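Local coordinates for protein GNA33 (Neisseria gonorrhoeae FA 1090, PDB 2G6G) that probably acts as a peptidoglycan lytic transglycosylase, cleaving the MurNAc-GlcNAc linkage of the cell wall and leaving a 1,6-anhydro bond on the MurNAc residue, at residues E123-G128 and W389-E394; A136-Y141 and E232-L237; F239-G244 and S311-R316; T357-T362 and G396-K401. One frame throughout, in Å; residues are numbered along the deposited sequence.

Strand 115-129 supplies the first half of interaction 1, whose partner, 389-394, comes only after some 260 residues. Two shorter loops close within that span: interaction 2, joining 136-141 to the start of helix 234-243, and then interaction 3, joining the end of the same helix to strand 313-317. They touch each other, and Ile140 packs on Phe315. Interaction 4 opens at 357-362, before interaction 1 has closed, and ends at 396-401 after it, so these two cross; they share helix 393-401, and Trp389 of interaction 1 packs on Pro360 and Leu398 of interaction 4. Interactions 2 and 3 thus build the part around the MltA-specific insert, interaction 4 belongs to the 3D domain, and interaction 1 ties the two together.

Interaction 1: E123-G128 and W389-E394; sequences EPVLKG and WGYGDE. With SO4 (sulfate ion), chain F.
Glu123 and Tyr391 lie next to each other on two parallel strands, their side chains running alongside on the same face of the sheet. The backbone sets the pairing: Glu123 N donates to Gly390 O at 3.0 Å, and Gly392 N returns a bond of 2.9 Å to Glu123 O. Along the glutamate, CB packs 3.9 Å from Tyr391 CB, and CG keeps beside that same methylene. CG stands anti to the backbone N (chi1 171°) and the chain continues extended, which carries the carboxylate along the tyrosine. At the tip OE1 lies 3.6 Å from Tyr391 CB, with the carboxylate plane turned 79° from the ring. This oxygen also forms a salt bridge with Arg247, which makes a cation-pi contact with the Tyr391 ring; the acid therefore probably balances the arginine's charge beside the aromatic. Further along, Val125 presents a branched apolar surface, its CG2 reaching 3.8 Å to Gly392 CA and also touching Tyr391 CD2. Glycine suits position 392 because, at its positive phi, a CB would press on the preceding carbonyl oxygen. Gly392 is also the N-cap of helix 393-401. The amide of Glu394 in the first turn, its N, donates to sulfate O2 at 2.7 Å, and Asp393 N lies 3.0 Å from the same sulfate O2; the ion probably comes from the crystallisation liquor. A strand, a glycine turn and a helix N-terminus whose first amides face an anion are consistent with a strand-turn-helix anion-binding pattern, placed here where the 3D domain, of the double-psi beta-barrel clan, meets the insert.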
loop_
_atom_site.group_PDB
_atom_site.type_symbol
_atom_site.label_atom_id
_atom_site.label_comp_id
_atom_site.label_asym_id
_atom_site.label_seq_id
_atom_site.Cartn_x
_atom_site.Cartn_y
_atom_site.Cartn_z
ATOM N N GLU A 123 3.047 -2.494 8.604
ATOM C CA GLU A 123 4.442 -2.278 8.250
ATOM C C GLU A 123 5.296 -3.063 9.241
ATOM O O GLU A 123 5.330 -2.723 10.411
ATOM C CB GLU A 123 4.798 -0.784 8.312
ATOM C CG GLU A 123 6.312 -0.484 8.156
ATOM C CD GLU A 123 6.689 0.996 8.256
ATOM O OE1 GLU A 123 6.168 1.711 9.150
ATOM O OE2 GLU A 123 7.543 1.452 7.438
ATOM N N PRO A 124 6.021 -4.094 8.770
ATOM C CA PRO A 124 6.897 -4.867 9.652
ATOM C C PRO A 124 8.116 -4.081 10.155
ATOM O O PRO A 124 8.640 -3.186 9.453
ATOM C CB PRO A 124 7.373 -6.009 8.742
ATOM C CG PRO A 124 7.353 -5.390 7.359
ATOM C CD PRO A 124 6.105 -4.568 7.374
ATOM N N VAL A 125 8.544 -4.419 11.367
ATOM C CA VAL A 125 9.798 -3.931 11.925
ATOM C C VAL A 125 10.821 -5.081 11.933
ATOM O O VAL A 125 10.514 -6.183 12.385
ATOM C CB VAL A 125 9.592 -3.385 13.351
ATOM C CG1 VAL A 125 10.917 -3.049 14.011
ATOM C CG2 VAL A 125 8.653 -2.171 13.344
ATOM N N LEU A 126 12.014 -4.831 11.404
ATOM C CA LEU A 126 13.111 -5.822 11.461
ATOM C C LEU A 126 14.359 -5.260 12.113
ATOM O O LEU A 126 14.651 -4.070 11.998
ATOM C CB LEU A 126 13.440 -6.463 10.083
ATOM C CG LEU A 126 12.990 -5.926 8.723
ATOM C CD1 LEU A 126 13.547 -6.769 7.561
ATOM C CD2 LEU A 126 11.479 -5.839 8.599
ATOM N N LYS A 127 15.069 -6.112 12.836
ATOM C CA LYS A 127 16.386 -5.743 13.324
ATOM C C LYS A 127 17.309 -5.580 12.112
ATOM O O LYS A 127 17.351 -6.439 11.224
ATOM C CB LYS A 127 16.942 -6.799 14.282
ATOM C CG LYS A 127 16.124 -7.048 15.531
ATOM C CD LYS A 127 16.613 -8.330 16.200
ATOM C CE LYS A 127 15.498 -9.113 16.893
ATOM N NZ LYS A 127 15.510 -8.921 18.371
ATOM N N GLY A 128 18.022 -4.457 12.080
ATOM C CA GLY A 128 19.031 -4.190 11.072
ATOM C C GLY A 128 19.905 -3.028 11.505
ATOM O O GLY A 128 19.972 -2.704 12.696
ATOM N N TRP A 389 -2.988 -1.472 10.098
ATOM C CA TRP A 389 -2.889 -1.673 11.547
ATOM C C TRP A 389 -1.730 -0.945 12.241
ATOM O O TRP A 389 -1.676 -0.924 13.463
ATOM C CB TRP A 389 -2.817 -3.155 11.859
ATOM C CG TRP A 389 -4.127 -3.820 11.852
ATOM C CD1 TRP A 389 -4.654 -4.554 10.846
ATOM C CD2 TRP A 389 -5.095 -3.815 12.904
ATOM N NE1 TRP A 389 -5.893 -5.036 11.201
ATOM C CE2 TRP A 389 -6.191 -4.588 12.463
ATOM C CE3 TRP A 389 -5.144 -3.233 14.170
ATOM C CZ2 TRP A 389 -7.335 -4.803 13.254
ATOM C CZ3 TRP A 389 -6.286 -3.437 14.966
ATOM C CH2 TRP A 389 -7.373 -4.216 14.492
ATOM N N GLY A 390 -0.808 -0.363 11.474
ATOM C CA GLY A 390 0.364 0.324 12.055
ATOM C C GLY A 390 1.622 -0.501 11.819
ATOM O O GLY A 390 1.641 -1.394 10.958
ATOM N N TYR A 391 2.683 -0.228 12.572
ATOM C CA TYR A 391 3.912 -0.982 12.373
ATOM C C TYR A 391 4.238 -1.888 13.537
ATOM O O TYR A 391 3.872 -1.590 14.685
ATOM C CB TYR A 391 5.085 -0.047 12.083
ATOM C CG TYR A 391 5.314 1.009 13.136
ATOM C CD1 TYR A 391 4.724 2.271 13.013
ATOM C CD2 TYR A 391 6.130 0.756 14.249
ATOM C CE1 TYR A 391 4.930 3.233 13.961
ATOM C CE2 TYR A 391 6.349 1.734 15.213
ATOM C CZ TYR A 391 5.737 2.962 15.059
ATOM O OH TYR A 391 5.941 3.949 15.989
ATOM N N GLY A 392 4.931 -2.992 13.248
ATOM C CA GLY A 392 5.443 -3.862 14.307
ATOM C C GLY A 392 4.775 -5.217 14.416
ATOM O O GLY A 392 3.896 -5.551 13.610
ATOM N N ASP A 393 5.199 -5.993 15.422
ATOM C CA ASP A 393 4.813 -7.401 15.557
ATOM C C ASP A 393 3.306 -7.598 15.789
ATOM O O ASP A 393 2.661 -8.377 15.093
ATOM C CB ASP A 393 5.624 -8.063 16.678
ATOM C CG ASP A 393 7.071 -8.326 16.285
ATOM O OD1 ASP A 393 7.555 -7.722 15.302
ATOM O OD2 ASP A 393 7.743 -9.146 16.963
ATOM N N GLU A 394 2.770 -6.869 16.764
ATOM C CA GLU A 394 1.352 -6.876 17.129
ATOM C C GLU A 394 0.459 -6.497 15.947
ATOM O O GLU A 394 -0.471 -7.223 15.599
ATOM C CB GLU A 394 1.131 -5.903 18.287
ATOM C CG GLU A 394 -0.331 -5.594 18.613
ATOM C CD GLU A 394 -0.981 -6.634 19.516
ATOM O OE1 GLU A 394 -2.027 -6.303 20.128
ATOM O OE2 GLU A 394 -0.454 -7.771 19.632
HETATM S S SO4 F . 4.530 -4.755 19.159
HETATM O O1 SO4 F . 4.165 -6.049 19.737
HETATM O O2 SO4 F . 3.955 -4.645 17.821
HETATM O O3 SO4 F . 5.985 -4.638 19.051
HETATM O O4 SO4 F . 3.993 -3.679 19.991
#

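Interaction 2: A136-Y141 and E232-L237; sequences ARFPIY and EDPVEL
Pro234 sets its CB over the face of the Phe138 ring, 4.0 Å from the centroid and only 6° off the normal, a CH-pi contact over the middle of that face. Pro234 CD comes closer to the rim, 3.5 Å from Phe138 CE1. At the edge of the same ring, in its plane, lies the carbonyl of Glu232, its O 3.5 Å from Phe138 CE1, where the positive fringe of the aromatic C-H groups suits an oxygen. Phe138 turns its CG away from its own carbonyl carbon, beside the backbone N (chi1 -55°), and this swings the ring over the start of the helix. Proline fits there, since the first turn of a helix needs no amide proton from it. Asp233, just before it, is the N-cap: its OD2 accepts from Glu236 N at 2.9 Å. One turn on, Leu237 crosses Ile140 obliquely, with CD2 4.0 Å from Ile140 CG1, while its CD1 lies 3.7 Å from Pro139 O. Ala136, small enough for a close approach, takes the methylene of Glu232 CG against its CA. Arg137 and Phe138 together face Ala231 in a classic beta bulge. Strand 138-141 pairs with strand 227-231, helix 234-243 starts just after that strand and packs back toward strand 138-141, and Asp233 and Val235 reach helix 288-297 while Glu236 touches Leu126 of strand 115-129.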
loop_
_atom_site.group_PDB
_atom_site.type_symbol
_atom_site.label_atom_id
_atom_site.label_comp_id
_atom_site.label_asym_id
_atom_site.label_seq_id
_atom_site.Cartn_x
_atom_site.Cartn_y
_atom_site.Cartn_z
ATOM N N ALA A 136 23.846 -7.535 11.084
ATOM C CA ALA A 136 23.104 -6.976 9.977
ATOM C C ALA A 136 23.928 -7.152 8.692
ATOM O O ALA A 136 24.701 -6.276 8.304
ATOM C CB ALA A 136 22.784 -5.515 10.253
ATOM N N ARG A 137 23.759 -8.310 8.055
ATOM C CA ARG A 137 24.579 -8.730 6.902
ATOM C C ARG A 137 23.877 -8.685 5.545
ATOM O O ARG A 137 24.536 -8.777 4.507
ATOM C CB ARG A 137 25.069 -10.164 7.100
ATOM C CG ARG A 137 26.184 -10.340 8.088
ATOM C CD ARG A 137 26.961 -11.668 7.879
ATOM N NE ARG A 137 26.109 -12.798 7.470
ATOM C CZ ARG A 137 25.199 -13.409 8.239
ATOM N NH1 ARG A 137 24.972 -13.016 9.489
ATOM N NH2 ARG A 137 24.497 -14.425 7.746
ATOM N N PHE A 138 22.552 -8.592 5.544
ATOM C CA PHE A 138 21.767 -8.727 4.309
ATOM C C PHE A 138 21.262 -7.388 3.799
ATOM O O PHE A 138 20.399 -6.762 4.434
ATOM C CB PHE A 138 20.603 -9.705 4.500
ATOM C CG PHE A 138 21.033 -11.061 5.000
ATOM C CD1 PHE A 138 20.951 -11.374 6.358
ATOM C CD2 PHE A 138 21.513 -12.015 4.118
ATOM C CE1 PHE A 138 21.347 -12.623 6.824
ATOM C CE2 PHE A 138 21.908 -13.262 4.566
ATOM C CZ PHE A 138 21.826 -13.571 5.923
ATOM N N PRO A 139 21.796 -6.948 2.643
ATOM C CA PRO A 139 21.511 -5.620 2.101
ATOM C C PRO A 139 20.074 -5.385 1.646
ATOM O O PRO A 139 19.413 -6.280 1.090
ATOM C CB PRO A 139 22.484 -5.503 0.915
ATOM C CG PRO A 139 22.832 -6.868 0.570
ATOM C CD PRO A 139 22.751 -7.695 1.790
ATOM N N ILE A 140 19.600 -4.169 1.893
ATOM C CA ILE A 140 18.341 -3.727 1.349
ATOM C C ILE A 140 18.682 -2.774 0.213
ATOM O O ILE A 140 19.353 -1.755 0.446
ATOM C CB ILE A 140 17.478 -3.020 2.417
ATOM C CG1 ILE A 140 17.371 -3.913 3.667
ATOM C CG2 ILE A 140 16.116 -2.678 1.832
ATOM C CD1 ILE A 140 16.505 -3.359 4.798
ATOM N N TYR A 141 18.228 -3.103 -1.003
ATOM C CA TYR A 141 18.671 -2.383 -2.210
ATOM C C TYR A 141 17.711 -1.294 -2.660
ATOM O O TYR A 141 16.494 -1.484 -2.662
ATOM C CB TYR A 141 18.878 -3.346 -3.374
ATOM C CG TYR A 141 20.056 -4.264 -3.253
ATOM C CD1 TYR A 141 19.883 -5.638 -3.092
ATOM C CD2 TYR A 141 21.352 -3.768 -3.335
ATOM C CE1 TYR A 141 20.981 -6.495 -3.012
ATOM C CE2 TYR A 141 22.446 -4.607 -3.240
ATOM C CZ TYR A 141 22.252 -5.971 -3.071
ATOM O OH TYR A 141 23.351 -6.782 -3.005
ATOM N N GLU A 232 19.011 -8.322 9.584
ATOM C CA GLU A 232 19.658 -9.417 10.297
ATOM C C GLU A 232 19.189 -10.798 9.845
ATOM O O GLU A 232 19.934 -11.762 9.949
ATOM C CB GLU A 232 19.433 -9.283 11.819
ATOM C CG GLU A 232 20.028 -8.016 12.432
ATOM C CD GLU A 232 20.204 -8.064 13.958
ATOM O OE1 GLU A 232 20.942 -7.186 14.467
ATOM O OE2 GLU A 232 19.618 -8.947 14.656
ATOM N N ASP A 233 17.944 -10.906 9.388
ATOM C CA ASP A 233 17.382 -12.200 8.983
ATOM C C ASP A 233 16.887 -12.083 7.549
ATOM O O ASP A 233 16.190 -11.125 7.226
ATOM C CB ASP A 233 16.240 -12.620 9.925
ATOM C CG ASP A 233 15.692 -14.022 9.611
ATOM O OD1 ASP A 233 16.424 -15.034 9.786
ATOM O OD2 ASP A 233 14.519 -14.119 9.188
ATOM N N PRO A 234 17.290 -13.023 6.667
ATOM C CA PRO A 234 16.873 -12.905 5.264
ATOM C C PRO A 234 15.423 -13.334 5.053
ATOM O O PRO A 234 14.786 -12.896 4.100
ATOM C CB PRO A 234 17.835 -13.856 4.543
ATOM C CG PRO A 234 18.135 -14.912 5.585
ATOM C CD PRO A 234 18.174 -14.188 6.888
ATOM N N VAL A 235 14.916 -14.191 5.932
ATOM C CA VAL A 235 13.507 -14.584 5.897
ATOM C C VAL A 235 12.609 -13.395 6.239
ATOM O O VAL A 235 11.642 -13.137 5.525
ATOM C CB VAL A 235 13.192 -15.807 6.807
ATOM C CG1 VAL A 235 11.713 -16.147 6.772
ATOM C CG2 VAL A 235 13.998 -17.017 6.373
ATOM N N GLU A 236 12.929 -12.650 7.296
ATOM C CA GLU A 236 12.144 -11.447 7.569
ATOM C C GLU A 236 12.332 -10.337 6.540
ATOM O O GLU A 236 11.374 -9.648 6.225
ATOM C CB GLU A 236 12.167 -10.993 9.051
ATOM C CG GLU A 236 13.408 -10.333 9.658
ATOM C CD GLU A 236 13.258 -10.180 11.202
ATOM O OE1 GLU A 236 14.213 -9.750 11.899
ATOM O OE2 GLU A 236 12.172 -10.504 11.736
ATOM N N LEU A 237 13.533 -10.223 5.954
ATOM C CA LEU A 237 13.732 -9.354 4.796
ATOM C C LEU A 237 12.831 -9.795 3.636
ATOM O O LEU A 237 12.185 -8.961 3.002
ATOM C CB LEU A 237 15.194 -9.342 4.336
ATOM C CG LEU A 237 15.833 -8.027 3.848
ATOM C CD1 LEU A 237 16.849 -8.311 2.743
ATOM C CD2 LEU A 237 14.859 -6.966 3.399
#

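Interaction 3: F239-G244 and S311-R316; sequences FMHIQG and SYIFFR
Gly244 N bonds to Met240 O at 2.7 Å, closing the last turn of helix 234-243 where both residues touch Phe315. Gly244 has a positive phi, comfortable for a residue without a side chain, and its carbonyl lies at the rim of the Phe315 ring. Met240, a selenomethionine, runs extended with CG anti to the backbone N (chi1 158°), which brings CE 3.7 Å from the centroid of the Phe315 ring, over its face; SE sits farther off above that face, a Met-aromatic contact. The opposite face carries Ile313 CG2, offset toward the rim, so methyl groups lie on both faces. His241 is the centre of an aromatic cluster that packs this helix across strand 313-317 in the region of the MltA-specific insert, where the axis of 239-243 runs at 76° to that of 313-316. Its NE2 edge points at the face of Tyr312, 3.5 Å above the ring plane, in a T-shaped pair with planes at 73°. Toward Phe315 the relation is offset edge-to-face: the phenyl edge turns to the imidazole face, and His241 CE1 comes within 3.4 Å of Phe315 CE1. Ile313 CB fills a place over the imidazole face, 4.1 Å from its centroid. The weak hydrogen bond of His241 ND1 to Leu237 O, one turn back in the helix, may help to set the rotation of the ring. Arg213 of helix 213-217 touches both His241 and Tyr312, and Ile258 of strand 255-263 packs on Met240 and Phe315.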
loop_
_atom_site.group_PDB
_atom_site.type_symbol
_atom_site.label_atom_id
_atom_site.label_comp_id
_atom_site.label_asym_id
_atom_site.label_seq_id
_atom_site.Cartn_x
_atom_site.Cartn_y
_atom_site.Cartn_z
ATOM N N PHE A 239 9.971 -11.362 3.784
ATOM C CA PHE A 239 8.590 -11.047 4.082
ATOM C C PHE A 239 8.272 -9.548 4.015
ATOM O O PHE A 239 7.145 -9.185 3.670
ATOM C CB PHE A 239 8.170 -11.684 5.409
ATOM C CG PHE A 239 7.778 -13.123 5.277
ATOM C CD1 PHE A 239 8.736 -14.132 5.332
ATOM C CD2 PHE A 239 6.463 -13.474 5.062
ATOM C CE1 PHE A 239 8.386 -15.471 5.194
ATOM C CE2 PHE A 239 6.101 -14.817 4.929
ATOM C CZ PHE A 239 7.072 -15.812 4.986
HETATM N N MSE A 240 9.253 -8.692 4.325
HETATM C CA MSE A 240 9.143 -7.239 4.102
HETATM C C MSE A 240 8.885 -6.903 2.624
HETATM O O MSE A 240 8.105 -5.998 2.319
HETATM C CB MSE A 240 10.384 -6.494 4.631
HETATM C CG MSE A 240 10.632 -5.106 3.996
HETATM SE SE MSE A 240 12.045 -4.094 4.906
HETATM C CE MSE A 240 12.454 -2.824 3.498
ATOM N N HIS A 241 9.534 -7.644 1.721
ATOM C CA HIS A 241 9.242 -7.555 0.286
ATOM C C HIS A 241 7.757 -7.769 0.016
ATOM O O HIS A 241 7.133 -6.975 -0.676
ATOM C CB HIS A 241 10.085 -8.561 -0.512
ATOM C CG HIS A 241 11.481 -8.091 -0.801
ATOM N ND1 HIS A 241 12.271 -7.459 0.138
ATOM C CD2 HIS A 241 12.236 -8.187 -1.923
ATOM C CE1 HIS A 241 13.446 -7.179 -0.395
ATOM N NE2 HIS A 241 13.451 -7.615 -1.642
ATOM N N ILE A 242 7.197 -8.828 0.593
ATOM C CA ILE A 242 5.752 -9.127 0.505
ATOM C C ILE A 242 4.864 -7.974 0.995
ATOM O O ILE A 242 3.867 -7.639 0.355
ATOM C CB ILE A 242 5.397 -10.450 1.264
ATOM C CG1 ILE A 242 6.109 -11.641 0.596
ATOM C CG2 ILE A 242 3.883 -10.650 1.346
ATOM C CD1 ILE A 242 5.932 -12.982 1.316
ATOM N N GLN A 243 5.229 -7.380 2.131
ATOM C CA GLN A 243 4.480 -6.240 2.704
ATOM C C GLN A 243 4.695 -4.968 1.860
ATOM O O GLN A 243 3.806 -4.133 1.743
ATOM C CB GLN A 243 4.899 -5.996 4.158
ATOM C CG GLN A 243 4.062 -6.638 5.262
ATOM C CD GLN A 243 3.641 -8.083 5.022
ATOM O OE1 GLN A 243 4.437 -9.031 5.147
ATOM N NE2 GLN A 243 2.360 -8.261 4.726
ATOM N N GLY A 244 5.877 -4.826 1.278
ATOM C CA GLY A 244 6.160 -3.708 0.369
ATOM C C GLY A 244 6.752 -2.471 1.039
ATOM O O GLY A 244 7.028 -1.483 0.374
ATOM N N SER A 311 10.269 -12.645 -8.144
ATOM C CA SER A 311 9.906 -11.269 -7.817
ATOM C C SER A 311 10.856 -10.674 -6.771
ATOM O O SER A 311 11.272 -11.352 -5.829
ATOM C CB SER A 311 8.474 -11.248 -7.263
ATOM O OG SER A 311 8.136 -9.977 -6.731
ATOM N N TYR A 312 11.175 -9.396 -6.923
ATOM C CA TYR A 312 12.111 -8.730 -6.037
ATOM C C TYR A 312 11.737 -7.288 -5.992
ATOM O O TYR A 312 11.505 -6.682 -7.033
ATOM C CB TYR A 312 13.540 -8.824 -6.557
ATOM C CG TYR A 312 14.561 -8.606 -5.483
ATOM C CD1 TYR A 312 14.910 -9.644 -4.630
ATOM C CD2 TYR A 312 15.185 -7.356 -5.310
ATOM C CE1 TYR A 312 15.852 -9.476 -3.628
ATOM C CE2 TYR A 312 16.141 -7.174 -4.300
ATOM C CZ TYR A 312 16.458 -8.250 -3.459
ATOM O OH TYR A 312 17.395 -8.123 -2.460
ATOM N N ILE A 313 11.701 -6.742 -4.780
ATOM C CA ILE A 313 11.298 -5.365 -4.542
ATOM C C ILE A 313 12.527 -4.490 -4.296
ATOM O O ILE A 313 13.443 -4.859 -3.548
ATOM C CB ILE A 313 10.308 -5.264 -3.365
ATOM C CG1 ILE A 313 9.133 -6.238 -3.541
ATOM C CG2 ILE A 313 9.753 -3.845 -3.195
ATOM C CD1 ILE A 313 8.297 -5.985 -4.765
ATOM N N PHE A 314 12.526 -3.333 -4.948
ATOM C CA PHE A 314 13.477 -2.278 -4.657
ATOM C C PHE A 314 12.804 -1.163 -3.864
ATOM O O PHE A 314 11.613 -0.885 -4.036
ATOM C CB PHE A 314 14.109 -1.751 -5.948
ATOM C CG PHE A 314 14.788 -2.815 -6.735
ATOM C CD1 PHE A 314 14.209 -3.319 -7.889
ATOM C CD2 PHE A 314 15.982 -3.363 -6.296
ATOM C CE1 PHE A 314 14.822 -4.348 -8.598
ATOM C CE2 PHE A 314 16.599 -4.387 -7.010
ATOM C CZ PHE A 314 16.020 -4.877 -8.158
ATOM N N PHE A 315 13.578 -0.533 -2.993
ATOM C CA PHE A 315 13.036 0.388 -2.020
ATOM C C PHE A 315 13.672 1.764 -2.100
ATOM O O PHE A 315 14.618 1.965 -2.822
ATOM C CB PHE A 315 13.276 -0.172 -0.628
ATOM C CG PHE A 315 12.580 -1.454 -0.372
ATOM C CD1 PHE A 315 13.234 -2.685 -0.579
ATOM C CD2 PHE A 315 11.281 -1.452 0.098
ATOM C CE1 PHE A 315 12.585 -3.865 -0.337
ATOM C CE2 PHE A 315 10.620 -2.652 0.334
ATOM C CZ PHE A 315 11.262 -3.853 0.118
ATOM N N ARG A 316 13.144 2.702 -1.332
ATOM C CA ARG A 316 13.740 4.033 -1.186
ATOM C C ARG A 316 13.675 4.462 0.284
ATOM O O ARG A 316 12.838 3.967 1.046
ATOM C CB ARG A 316 13.004 5.042 -2.066
ATOM C CG ARG A 316 11.576 5.320 -1.612
ATOM C CD ARG A 316 10.659 5.735 -2.744
ATOM N NE ARG A 316 9.685 6.743 -2.307
ATOM C CZ ARG A 316 8.470 6.487 -1.813
ATOM N NH1 ARG A 316 8.027 5.233 -1.651
ATOM N NH2 ARG A 316 7.690 7.505 -1.458
#

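Interaction 4: T357-T362 and G396-K401; sequences TAHPVT and GELAGK
Leu398 opens the contact of helix 393-401 with the turn that follows strand 352-358, within the range of the 3D domain, a member of the double-psi beta-barrel clan. Its CG lies beside its own backbone N, anti to the carbonyl carbon (chi1 -58°), which sends CD2 out from the helix into the turn. There CD2 comes 3.7 Å from His359 CE1, approaching the imidazole obliquely, and 4.2 Å from Val361 CG2. A branched aliphatic tip suits this place: CD2 serves the histidine and the valine, and the other branch, CD1, rests on the ring of Trp389 from strand 384-391, which reaches Pro360 as well. Leu398 O lies 3.9 Å from Pro360 CG. Lys401, one turn later, ends the helix against Pro360: the proline's CB is 3.8 Å from Lys401 O, and the two CB atoms also touch. Beyond its CB the lysine runs extended over the surface of the turn, its CD 3.7 Å from Val361 CG2, so that the aliphatic part of the chain lies against the valine out to NZ, which is still near Val361 CG2. Pro360 is rigid and apolar and sets its CB and CG against the helix backbone. Its CD lies over one face of the His359 ring, offset toward the rim. The imidazole in turn fastens the turn through a single atom: ND1 accepts from both Val361 N, at 3.0 Å, and Thr362 N, at 3.1 Å, and both donors are tilted out of the ring plane, by 27° and 29°.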
loop_
_atom_site.group_PDB
_atom_site.type_symbol
_atom_site.label_atom_id
_atom_site.label_comp_id
_atom_site.label_asym_id
_atom_site.label_seq_id
_atom_site.Cartn_x
_atom_site.Cartn_y
_atom_site.Cartn_z
ATOM N N THR A 357 -17.116 -2.856 11.497
ATOM C CA THR A 357 -16.721 -4.258 11.412
ATOM C C THR A 357 -16.398 -4.761 12.809
ATOM O O THR A 357 -16.632 -4.037 13.794
ATOM C CB THR A 357 -15.583 -4.467 10.370
ATOM O OG1 THR A 357 -15.323 -5.865 10.199
ATOM C CG2 THR A 357 -14.267 -3.697 10.761
ATOM N N ALA A 358 -15.949 -6.006 12.917
ATOM C CA ALA A 358 -15.594 -6.584 14.204
ATOM C C ALA A 358 -14.058 -6.609 14.376
ATOM O O ALA A 358 -13.307 -6.786 13.408
ATOM C CB ALA A 358 -16.169 -7.990 14.324
ATOM N N HIS A 359 -13.585 -6.451 15.608
ATOM C CA HIS A 359 -12.150 -6.614 15.871
ATOM C C HIS A 359 -11.792 -8.078 15.608
ATOM O O HIS A 359 -12.530 -8.966 16.021
ATOM C CB HIS A 359 -11.843 -6.208 17.323
ATOM C CG HIS A 359 -10.386 -6.227 17.660
ATOM N ND1 HIS A 359 -9.703 -7.392 17.939
ATOM C CD2 HIS A 359 -9.480 -5.226 17.742
ATOM C CE1 HIS A 359 -8.441 -7.099 18.201
ATOM N NE2 HIS A 359 -8.279 -5.794 18.071
ATOM N N PRO A 360 -10.683 -8.340 14.879
ATOM C CA PRO A 360 -10.341 -9.715 14.487
ATOM C C PRO A 360 -10.127 -10.711 15.649
ATOM O O PRO A 360 -10.240 -11.927 15.452
ATOM C CB PRO A 360 -9.049 -9.539 13.671
ATOM C CG PRO A 360 -8.510 -8.220 14.061
ATOM C CD PRO A 360 -9.713 -7.369 14.330
ATOM N N VAL A 361 -9.828 -10.198 16.838
ATOM C CA VAL A 361 -9.494 -11.022 17.995
ATOM C C VAL A 361 -10.583 -10.951 19.077
ATOM O O VAL A 361 -11.096 -11.985 19.503
ATOM C CB VAL A 361 -8.084 -10.668 18.561
ATOM C CG1 VAL A 361 -7.893 -11.179 19.992
ATOM C CG2 VAL A 361 -7.005 -11.249 17.663
ATOM N N THR A 362 -10.948 -9.745 19.504
ATOM C CA THR A 362 -11.892 -9.623 20.622
ATOM C C THR A 362 -13.345 -9.805 20.174
ATOM O O THR A 362 -14.209 -10.105 21.001
ATOM C CB THR A 362 -11.758 -8.284 21.342
ATOM O OG1 THR A 362 -12.036 -7.233 20.413
ATOM C CG2 THR A 362 -10.361 -8.096 21.946
ATOM N N GLY A 396 1.117 -6.777 12.946
ATOM C CA GLY A 396 1.223 -7.858 11.963
ATOM C C GLY A 396 0.404 -9.076 12.310
ATOM O O GLY A 396 -0.130 -9.740 11.422
ATOM N N GLU A 397 0.326 -9.386 13.605
ATOM C CA GLU A 397 -0.588 -10.432 14.105
ATOM C C GLU A 397 -2.042 -10.111 13.769
ATOM O O GLU A 397 -2.719 -10.916 13.143
ATOM C CB GLU A 397 -0.391 -10.657 15.608
ATOM C CG GLU A 397 1.045 -11.111 15.943
ATOM C CD GLU A 397 1.397 -11.075 17.448
ATOM O OE1 GLU A 397 0.466 -10.951 18.293
ATOM O OE2 GLU A 397 2.623 -11.191 17.774
ATOM N N LEU A 398 -2.502 -8.925 14.152
ATOM C CA LEU A 398 -3.872 -8.484 13.888
ATOM C C LEU A 398 -4.195 -8.453 12.399
ATOM O O LEU A 398 -5.235 -8.975 11.986
ATOM C CB LEU A 398 -4.116 -7.108 14.500
ATOM C CG LEU A 398 -3.897 -6.972 16.010
ATOM C CD1 LEU A 398 -3.718 -5.532 16.452
ATOM C CD2 LEU A 398 -5.010 -7.625 16.787
ATOM N N ALA A 399 -3.291 -7.851 11.609
ATOM C CA ALA A 399 -3.414 -7.772 10.158
ATOM C C ALA A 399 -3.628 -9.147 9.527
ATOM O O ALA A 399 -4.470 -9.283 8.640
ATOM C CB ALA A 399 -2.192 -7.100 9.542
ATOM N N GLY A 400 -2.865 -10.144 9.978
ATOM C CA GLY A 400 -2.973 -11.497 9.457
ATOM C C GLY A 400 -4.260 -12.213 9.849
ATOM O O GLY A 400 -4.710 -13.090 9.122
ATOM N N LYS A 401 -4.842 -11.856 10.993
ATOM C CA LYS A 401 -6.098 -12.441 11.472
ATOM C C LYS A 401 -7.365 -11.767 10.932
ATOM O O LYS A 401 -8.463 -12.293 11.101
ATOM C CB LYS A 401 -6.141 -12.413 13.011
ATOM C CG LYS A 401 -5.080 -13.295 13.638
ATOM C CD LYS A 401 -4.900 -13.000 15.105
ATOM C CE LYS A 401 -3.866 -13.939 15.717
ATOM N NZ LYS A 401 -4.069 -14.034 17.190
#